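Local coordinates for uncharacterized protein (Parabacteroides merdae ATCC 43184, PDB 4OPW) that is of unknown function but, as a putative adhesin with an auto-transporter head GIN domain, probably takes part in cell adhesion, at residues Asp31-His42 with Lys78-Leu88. Sequence-based numbering, arbitrary orientation. Where two conformers were deposited one is given.
Sequences DFNYEQSESTPH and KFIVKTNSKWL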
loop_
_atom_site.group_PDB
_atom_site.type_symbol
_atom_site.label_atom_id
_atom_site.label_comp_id
_atom_site.label_asym_id
_atom_site.label_seq_id
_atom_site.Cartn_x
_atom_site.Cartn_y
_atom_site.Cartn_z
ATOM N N ASP A 31 0.739 -11.688 8.075
ATOM C CA ASP A 31 -0.616 -11.340 7.679
ATOM C C ASP A 31 -1.094 -10.295 8.658
ATOM O O ASP A 31 -1.395 -10.640 9.796
ATOM C CB ASP A 31 -1.508 -12.594 7.685
ATOM C CG ASP A 31 -0.971 -13.606 6.694
ATOM O OD1 ASP A 31 -0.976 -13.299 5.481
ATOM O OD2 ASP A 31 -0.364 -14.623 7.144
ATOM N N PHE A 32 -1.098 -9.017 8.261
ATOM C CA PHE A 32 -1.448 -7.922 9.166
ATOM C C PHE A 32 -2.854 -7.392 8.855
ATOM O O PHE A 32 -3.086 -6.838 7.778
ATOM C CB PHE A 32 -0.393 -6.785 9.071
ATOM C CG PHE A 32 -0.386 -5.805 10.225
ATOM C CD1 PHE A 32 -1.465 -4.953 10.444
ATOM C CD2 PHE A 32 0.749 -5.654 11.022
ATOM C CE1 PHE A 32 -1.456 -4.041 11.509
ATOM C CE2 PHE A 32 0.762 -4.748 12.078
ATOM C CZ PHE A 32 -0.337 -3.934 12.310
ATOM N N ASN A 33 -3.796 -7.604 9.794
ATOM C CA ASN A 33 -5.202 -7.225 9.677
ATOM C C ASN A 33 -5.485 -6.027 10.558
ATOM O O ASN A 33 -5.304 -6.092 11.779
ATOM C CB ASN A 33 -6.096 -8.431 10.046
ATOM C CG ASN A 33 -5.879 -9.570 9.070
ATOM O OD1 ASN A 33 -5.930 -9.373 7.850
ATOM N ND2 ASN A 33 -5.493 -10.749 9.554
ATOM N N TYR A 34 -5.891 -4.930 9.930
ATOM C CA TYR A 34 -6.109 -3.673 10.621
ATOM C C TYR A 34 -7.525 -3.164 10.489
ATOM O O TYR A 34 -8.152 -3.276 9.435
ATOM C CB TYR A 34 -5.122 -2.589 10.066
ATOM C CG TYR A 34 -5.376 -1.205 10.620
ATOM C CD1 TYR A 34 -4.879 -0.830 11.868
ATOM C CD2 TYR A 34 -6.176 -0.291 9.934
ATOM C CE1 TYR A 34 -5.202 0.404 12.433
ATOM C CE2 TYR A 34 -6.507 0.940 10.490
ATOM C CZ TYR A 34 -6.010 1.290 11.733
ATOM O OH TYR A 34 -6.356 2.513 12.249
ATOM N N GLU A 35 -8.004 -2.541 11.564
ATOM C CA GLU A 35 -9.293 -1.866 11.552
ATOM C C GLU A 35 -9.154 -0.519 12.256
ATOM O O GLU A 35 -8.447 -0.413 13.265
ATOM C CB GLU A 35 -10.400 -2.725 12.182
ATOM C CG GLU A 35 -10.940 -3.796 11.241
ATOM C CD GLU A 35 -11.920 -4.787 11.844
ATOM O OE1 GLU A 35 -12.805 -4.358 12.619
ATOM O OE2 GLU A 35 -11.825 -5.991 11.511
ATOM N N GLN A 36 -9.778 0.501 11.690
ATOM C CA GLN A 36 -9.799 1.841 12.275
ATOM C C GLN A 36 -11.076 1.952 13.102
ATOM O O GLN A 36 -12.179 1.787 12.566
ATOM C CB GLN A 36 -9.705 2.948 11.206
ATOM C CG GLN A 36 -9.361 4.322 11.814
ATOM C CD GLN A 36 -9.493 5.501 10.868
ATOM O OE1 GLN A 36 -9.602 5.356 9.651
ATOM N NE2 GLN A 36 -9.469 6.713 11.414
ATOM N N SER A 37 -10.932 2.170 14.422
ATOM C CA SER A 37 -12.088 2.253 15.310
ATOM C C SER A 37 -11.749 2.991 16.589
ATOM O O SER A 37 -10.572 3.133 16.915
ATOM C CB SER A 37 -12.598 0.857 15.663
ATOM O OG SER A 37 -11.718 0.200 16.567
ATOM N N GLU A 38 -12.791 3.360 17.344
ATOM C CA GLU A 38 -12.682 4.052 18.634
ATOM C C GLU A 38 -12.647 3.067 19.823
ATOM O O GLU A 38 -12.456 3.501 20.959
ATOM C CB GLU A 38 -13.835 5.030 18.796
ATOM C CG GLU A 38 -13.665 6.261 17.927
ATOM C CD GLU A 38 -14.651 7.376 18.218
ATOM O OE1 GLU A 38 -15.170 7.443 19.354
ATOM O OE2 GLU A 38 -14.846 8.232 17.326
ATOM N N SER A 39 -12.825 1.758 19.552
ATOM C CA SER A 39 -12.804 0.662 20.526
ATOM C C SER A 39 -11.439 0.564 21.210
ATOM O O SER A 39 -10.418 0.837 20.563
ATOM C CB SER A 39 -13.088 -0.668 19.814
ATOM O OG SER A 39 -14.373 -0.703 19.225
ATOM N N THR A 40 -11.414 0.151 22.501
ATOM C CA THR A 40 -10.169 -0.062 23.254
ATOM C C THR A 40 -9.159 -0.830 22.380
ATOM O O THR A 40 -9.444 -1.957 21.968
ATOM C CB THR A 40 -10.443 -0.816 24.571
ATOM O OG1 THR A 40 -11.390 -0.075 25.332
ATOM C CG2 THR A 40 -9.164 -1.031 25.400
ATOM N N PRO A 41 -7.981 -0.258 22.060
ATOM C CA PRO A 41 -7.073 -0.972 21.161
ATOM C C PRO A 41 -6.475 -2.232 21.775
ATOM O O PRO A 41 -6.041 -2.260 22.944
ATOM C CB PRO A 41 -5.989 0.061 20.838
ATOM C CG PRO A 41 -6.642 1.394 21.126
ATOM C CD PRO A 41 -7.500 1.109 22.333
ATOM N N HIS A 42 -6.513 -3.292 20.965
ATOM C CA HIS A 42 -5.916 -4.582 21.269
ATOM C C HIS A 42 -5.031 -5.022 20.118
ATOM O O HIS A 42 -5.177 -4.539 18.987
ATOM C CB HIS A 42 -6.986 -5.658 21.541
ATOM C CG HIS A 42 -7.693 -5.490 22.849
ATOM N ND1 HIS A 42 -8.848 -4.738 22.949
ATOM C CD2 HIS A 42 -7.398 -6.004 24.066
ATOM C CE1 HIS A 42 -9.215 -4.799 24.223
ATOM N NE2 HIS A 42 -8.371 -5.541 24.938
ATOM N N LYS A 78 3.180 -19.595 10.609
ATOM C CA LYS A 78 2.348 -18.479 10.165
ATOM C C LYS A 78 2.499 -17.393 11.202
ATOM O O LYS A 78 2.834 -17.696 12.353
ATOM C CB LYS A 78 0.868 -18.938 10.012
ATOM C CG LYS A 78 -0.013 -17.951 9.224
ATOM C CD LYS A 78 -1.223 -18.642 8.631
ATOM C CE LYS A 78 -2.141 -17.686 7.904
ATOM N NZ LYS A 78 -1.505 -17.081 6.690
ATOM N N PHE A 79 2.310 -16.138 10.795
ATOM C CA PHE A 79 2.434 -15.001 11.708
ATOM C C PHE A 79 1.294 -14.036 11.357
ATOM O O PHE A 79 1.333 -13.382 10.310
ATOM C CB PHE A 79 3.830 -14.369 11.582
ATOM C CG PHE A 79 4.289 -13.352 12.610
ATOM C CD1 PHE A 79 3.369 -12.585 13.318
ATOM C CD2 PHE A 79 5.643 -13.088 12.788
ATOM C CE1 PHE A 79 3.798 -11.628 14.240
ATOM C CE2 PHE A 79 6.073 -12.132 13.710
ATOM C CZ PHE A 79 5.149 -11.407 14.429
ATOM N N ILE A 80 0.237 -14.032 12.193
ATOM C CA ILE A 80 -0.935 -13.190 11.971
ATOM C C ILE A 80 -1.001 -12.118 13.041
ATOM O O ILE A 80 -0.842 -12.409 14.225
ATOM C CB ILE A 80 -2.272 -14.015 11.953
ATOM C CG1 ILE A 80 -2.196 -15.253 11.019
ATOM C CG2 ILE A 80 -3.489 -13.111 11.588
ATOM C CD1 ILE A 80 -3.435 -16.217 11.170
ATOM N N VAL A 81 -1.247 -10.878 12.609
ATOM C CA VAL A 81 -1.425 -9.729 13.486
ATOM C C VAL A 81 -2.829 -9.176 13.236
ATOM O O VAL A 81 -3.206 -8.951 12.081
ATOM C CB VAL A 81 -0.330 -8.648 13.271
ATOM C CG1 VAL A 81 -0.586 -7.411 14.151
ATOM C CG2 VAL A 81 1.053 -9.223 13.550
ATOM N N LYS A 82 -3.622 -9.002 14.306
ATOM C CA LYS A 82 -4.930 -8.365 14.214
ATOM C C LYS A 82 -4.940 -7.205 15.212
ATOM O O LYS A 82 -4.795 -7.445 16.409
ATOM C CB LYS A 82 -6.081 -9.349 14.479
ATOM C CG LYS A 82 -7.450 -8.693 14.263
ATOM C CD LYS A 82 -8.613 -9.619 14.584
ATOM C CE LYS A 82 -9.879 -8.823 14.769
ATOM N NZ LYS A 82 -11.094 -9.660 14.616
ATOM N N THR A 83 -5.076 -5.948 14.736
ATOM C CA THR A 83 -5.047 -4.824 15.687
ATOM C C THR A 83 -5.923 -3.672 15.184
ATOM O O THR A 83 -6.438 -3.718 14.067
ATOM C CB THR A 83 -3.588 -4.392 15.964
ATOM O OG1 THR A 83 -3.541 -3.519 17.090
ATOM C CG2 THR A 83 -2.906 -3.775 14.747
ATOM N N ASN A 84 -6.119 -2.663 16.021
ATOM C CA ASN A 84 -6.938 -1.508 15.680
ATOM C C ASN A 84 -6.357 -0.246 16.314
ATOM O O ASN A 84 -5.615 -0.324 17.308
ATOM C CB ASN A 84 -8.413 -1.719 16.143
ATOM C CG ASN A 84 -8.603 -1.648 17.639
ATOM O OD1 ASN A 84 -8.109 -2.502 18.387
ATOM N ND2 ASN A 84 -9.314 -0.615 18.120
ATOM N N SER A 85 -6.728 0.915 15.761
ATOM C CA SER A 85 -6.354 2.215 16.302
ATOM C C SER A 85 -7.390 3.234 15.880
ATOM O O SER A 85 -8.112 3.011 14.909
ATOM C CB SER A 85 -4.963 2.628 15.834
ATOM O OG SER A 85 -4.958 3.015 14.473
ATOM N N LYS A 86 -7.440 4.366 16.578
ATOM C CA LYS A 86 -8.395 5.400 16.221
ATOM C C LYS A 86 -7.978 6.118 14.916
ATOM O O LYS A 86 -8.836 6.540 14.134
ATOM C CB LYS A 86 -8.525 6.389 17.386
ATOM C CG LYS A 86 -9.593 7.447 17.177
ATOM C CD LYS A 86 -9.916 8.223 18.456
ATOM C CE LYS A 86 -10.812 9.394 18.116
ATOM N NZ LYS A 86 -11.257 10.133 19.342
ATOM N N TRP A 87 -6.680 6.302 14.733
ATOM C CA TRP A 87 -6.110 7.024 13.604
ATOM C C TRP A 87 -5.031 6.213 12.894
ATOM O O TRP A 87 -4.298 5.442 13.531
ATOM C CB TRP A 87 -5.501 8.344 14.094
ATOM C CG TRP A 87 -6.463 9.222 14.827
ATOM C CD1 TRP A 87 -6.526 9.431 16.175
ATOM C CD2 TRP A 87 -7.544 9.964 14.254
ATOM N NE1 TRP A 87 -7.558 10.290 16.470
ATOM C CE2 TRP A 87 -8.206 10.626 15.312
ATOM C CE3 TRP A 87 -8.026 10.129 12.941
ATOM C CZ2 TRP A 87 -9.303 11.478 15.097
ATOM C CZ3 TRP A 87 -9.096 10.990 12.725
ATOM C CH2 TRP A 87 -9.742 11.627 13.799
ATOM N N LEU A 88 -4.904 6.428 11.575
ATOM C CA LEU A 88 -3.848 5.795 10.784
ATOM C C LEU A 88 -3.400 6.757 9.682
ATOM O O LEU A 88 -4.182 7.073 8.794
ATOM C CB LEU A 88 -4.267 4.448 10.191
ATOM C CG LEU A 88 -3.156 3.688 9.449
ATOM C CD1 LEU A 88 -2.069 3.194 10.416
ATOM C CD2 LEU A 88 -3.724 2.556 8.621
HETATM O O HOH W 1 2.480 -15.598 7.876
HETATM O O HOH W 2 -13.829 10.735 18.163
HETATM O O HOH W 3 -12.841 8.152 20.733
#
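With chi1 at 72°, Asn84 holds its amide group between its own backbone N and carbonyl carbon, where it meets the segment 37-42 with both ends; Tyr34, its CG anti to the backbone N (chi1 174°), carries its hydroxyl along the sheet to Ser85. Asn84 ND2 donates to Ser37 OG and to Ser39 O, the latter lying in the amide plane, while Asn84 OD1 accepts a hydrogen bond from the backbone N of His42 at 3.1 Å. One amide thus pins the loop after strand 31-36 at Ser37 and Ser39, and the first residue of strand 42-46. Thr83 OG1 donates to His42 O (2.7 Å). On the face that carries Phe32, Tyr34, Val81, Thr83 and Ser85, Tyr34 OH gives a hydrogen bond to Ser85 OG (2.7 Å), which lies at the ring edge and donates onward to Trp87 O. Leu88 CD2 sits over one face of the same ring, 4.1 Å from its centroid, and Val81 CG1 makes the like CH-pi contact with Phe32. At the other end, Lys78 NZ forms a salt bridge with Asp31 OD2 (2.7 Å), coming from above the carboxylate plane. Strands 31-36 and 80-85 run parallel, in register, joined by a backbone ladder from Asp31 N–Phe79 O to Ser37 N–Ser85 O, weak at Ser85 N–Glu35 O. Strand 31-36 pairs with 98-101, leading into the parallel stack of a beta-solenoid, whereas 80-85 is flanked by antiparallel strand 42-46, beyond which lies 11-17.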